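Local coordinates for IL-4-inducing protein (Schistosoma mansoni, PDB 4EL6), which binds IgE through a crystallin fold and so activates basophils without antigen, triggering their release of interleukin-4, at residues A[8-14]-A[37-43]. Sequence-based numbering, arbitrary orientation.
Sequences CLQLYDE and PGSVCVP
Tyr12 lies along the outer face of two antiparallel strands, its CE1 3.9 Å from Cys41 SG. The sulfur approaches the ring obliquely, while Ser39 O meets the ring edge in its plane. With chi1 at -64°, CG of Tyr12 is anti to its own carbonyl carbon, which sends the ring along the strand to Cys41, whose sulfur is tied by disulfide to Cys75. On the same face the extended Gln10 chain brings OE1 to 3.4 Å from Cys41 CB and passes its amide obliquely by the Pro43 ring. On the other face Leu9 reaches over with CD1 to touch Val40 CG1 (3.5 Å) and Val42 CG2, and Leu11 runs alongside Val40 and Pro37, meeting both through CD2. Trp55 and Leu70 of the second sheet pack on Leu9, Val40 and Val42, and Ile87 covers Leu11 and Pro37. The backbones pair through Gln10 N to Cys41 O (2.8 Å) and Tyr12 N to Ser39 O. At the far end Tyr12 O takes Gly38 N (2.8 Å) and, weakly, Ser39 N, while Ser39 OG donates to Glu14 O (2.7 Å) in the carbonyl plane. Gly38 and Ser39, both opposite Tyr12, form a classic beta bulge in one sheet of this βγ-crystallin-type sandwich.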
loop_
_atom_site.group_PDB
_atom_site.type_symbol
_atom_site.label_atom_id
_atom_site.label_comp_id
_atom_site.label_asym_id
_atom_site.label_seq_id
_atom_site.Cartn_x
_atom_site.Cartn_y
_atom_site.Cartn_z
ATOM N N CYS A 8 2.565 -6.354 7.274
ATOM C CA CYS A 8 1.524 -5.330 7.155
ATOM C C CYS A 8 1.985 -4.174 6.322
ATOM O O CYS A 8 3.168 -4.022 6.047
ATOM C CB CYS A 8 1.064 -4.799 8.518
ATOM S SG CYS A 8 1.967 -3.435 9.267
ATOM N N LEU A 9 1.022 -3.371 5.931
ATOM C CA LEU A 9 1.261 -2.158 5.229
ATOM C C LEU A 9 1.184 -1.092 6.319
ATOM O O LEU A 9 0.203 -1.086 7.170
ATOM C CB LEU A 9 0.126 -1.954 4.189
ATOM C CG LEU A 9 0.189 -0.653 3.394
ATOM C CD1 LEU A 9 1.353 -0.631 2.427
ATOM C CD2 LEU A 9 -1.123 -0.442 2.648
ATOM N N GLN A 10 2.174 -0.180 6.325
ATOM C CA GLN A 10 2.220 0.917 7.277
ATOM C C GLN A 10 1.911 2.256 6.654
ATOM O O GLN A 10 2.524 2.581 5.647
ATOM C CB GLN A 10 3.604 0.978 7.958
ATOM C CG GLN A 10 4.021 -0.302 8.715
ATOM C CD GLN A 10 5.524 -0.351 8.924
ATOM O OE1 GLN A 10 6.285 0.111 8.086
ATOM N NE2 GLN A 10 5.959 -0.943 10.031
ATOM N N LEU A 11 0.918 2.993 7.194
ATOM C CA LEU A 11 0.482 4.228 6.653
ATOM C C LEU A 11 0.690 5.301 7.725
ATOM O O LEU A 11 0.109 5.220 8.836
ATOM C CB LEU A 11 -0.987 4.194 6.261
ATOM C CG LEU A 11 -1.177 3.136 5.202
ATOM C CD1 LEU A 11 -1.807 1.959 5.907
ATOM C CD2 LEU A 11 -1.910 3.617 4.002
ATOM N N TYR A 12 1.550 6.241 7.423
ATOM C CA TYR A 12 1.939 7.285 8.394
ATOM C C TYR A 12 1.264 8.571 8.100
ATOM O O TYR A 12 1.120 8.931 6.931
ATOM C CB TYR A 12 3.474 7.532 8.319
ATOM C CG TYR A 12 4.270 6.345 8.723
ATOM C CD1 TYR A 12 4.608 5.373 7.791
ATOM C CD2 TYR A 12 4.678 6.159 10.052
ATOM C CE1 TYR A 12 5.369 4.270 8.136
ATOM C CE2 TYR A 12 5.433 5.036 10.388
ATOM C CZ TYR A 12 5.749 4.093 9.422
ATOM O OH TYR A 12 6.480 2.980 9.730
ATOM N N ASP A 13 0.923 9.307 9.156
ATOM C CA ASP A 13 0.256 10.598 9.008
ATOM C C ASP A 13 1.153 11.613 8.280
ATOM O O ASP A 13 0.689 12.412 7.475
ATOM C CB ASP A 13 -0.134 11.154 10.385
ATOM C CG ASP A 13 -1.494 10.669 10.889
ATOM O OD1 ASP A 13 -2.111 9.727 10.340
ATOM O OD2 ASP A 13 -1.932 11.247 11.909
ATOM N N GLU A 14 2.436 11.603 8.585
ATOM C CA GLU A 14 3.343 12.619 8.098
ATOM C C GLU A 14 4.314 12.033 7.091
ATOM O O GLU A 14 4.468 10.811 6.974
ATOM C CB GLU A 14 4.126 13.219 9.255
ATOM C CG GLU A 14 3.286 14.150 10.139
ATOM C CD GLU A 14 4.020 14.407 11.424
ATOM O OE1 GLU A 14 5.120 14.987 11.322
ATOM O OE2 GLU A 14 3.530 13.970 12.503
ATOM N N PRO A 37 -2.456 9.330 3.635
ATOM C CA PRO A 37 -1.241 9.306 4.437
ATOM C C PRO A 37 -0.136 10.193 3.812
ATOM O O PRO A 37 -0.100 10.488 2.585
ATOM C CB PRO A 37 -0.829 7.870 4.368
ATOM C CG PRO A 37 -1.258 7.424 2.967
ATOM C CD PRO A 37 -2.597 8.091 2.843
ATOM N N GLY A 38 0.762 10.620 4.673
ATOM C CA GLY A 38 1.977 11.322 4.264
ATOM C C GLY A 38 3.007 10.404 3.691
ATOM O O GLY A 38 3.821 10.840 2.901
ATOM N N SER A 39 3.116 9.190 4.213
ATOM C CA SER A 39 4.056 8.207 3.761
ATOM C C SER A 39 3.541 6.787 4.016
ATOM O O SER A 39 2.714 6.595 4.837
ATOM C CB SER A 39 5.469 8.423 4.380
ATOM O OG SER A 39 5.401 8.573 5.760
ATOM N N VAL A 40 4.080 5.812 3.292
ATOM C CA VAL A 40 3.620 4.440 3.332
ATOM C C VAL A 40 4.835 3.552 3.184
ATOM O O VAL A 40 5.692 3.810 2.354
ATOM C CB VAL A 40 2.671 4.167 2.165
ATOM C CG1 VAL A 40 2.251 2.747 2.124
ATOM C CG2 VAL A 40 1.492 5.138 2.197
ATOM N N CYS A 41 4.886 2.473 3.971
ATOM C CA CYS A 41 5.963 1.511 3.880
ATOM C C CYS A 41 5.417 0.083 3.971
ATOM O O CYS A 41 4.385 -0.179 4.564
ATOM C CB CYS A 41 6.861 1.631 5.077
ATOM S SG CYS A 41 7.716 3.232 5.221
ATOM N N VAL A 42 6.246 -0.840 3.515
ATOM C CA VAL A 42 6.099 -2.265 3.734
ATOM C C VAL A 42 7.402 -2.766 4.351
ATOM O O VAL A 42 8.474 -2.491 3.823
ATOM C CB VAL A 42 5.862 -3.031 2.429
ATOM C CG1 VAL A 42 5.671 -4.502 2.749
ATOM C CG2 VAL A 42 4.693 -2.452 1.640
ATOM N N PRO A 43 7.299 -3.447 5.468
ATOM C CA PRO A 43 8.530 -3.932 6.136
ATOM C C PRO A 43 9.353 -4.888 5.273
ATOM O O PRO A 43 8.837 -5.589 4.379
ATOM C CB PRO A 43 8.005 -4.606 7.406
ATOM C CG PRO A 43 6.664 -4.078 7.631
ATOM C CD PRO A 43 6.095 -3.658 6.290
#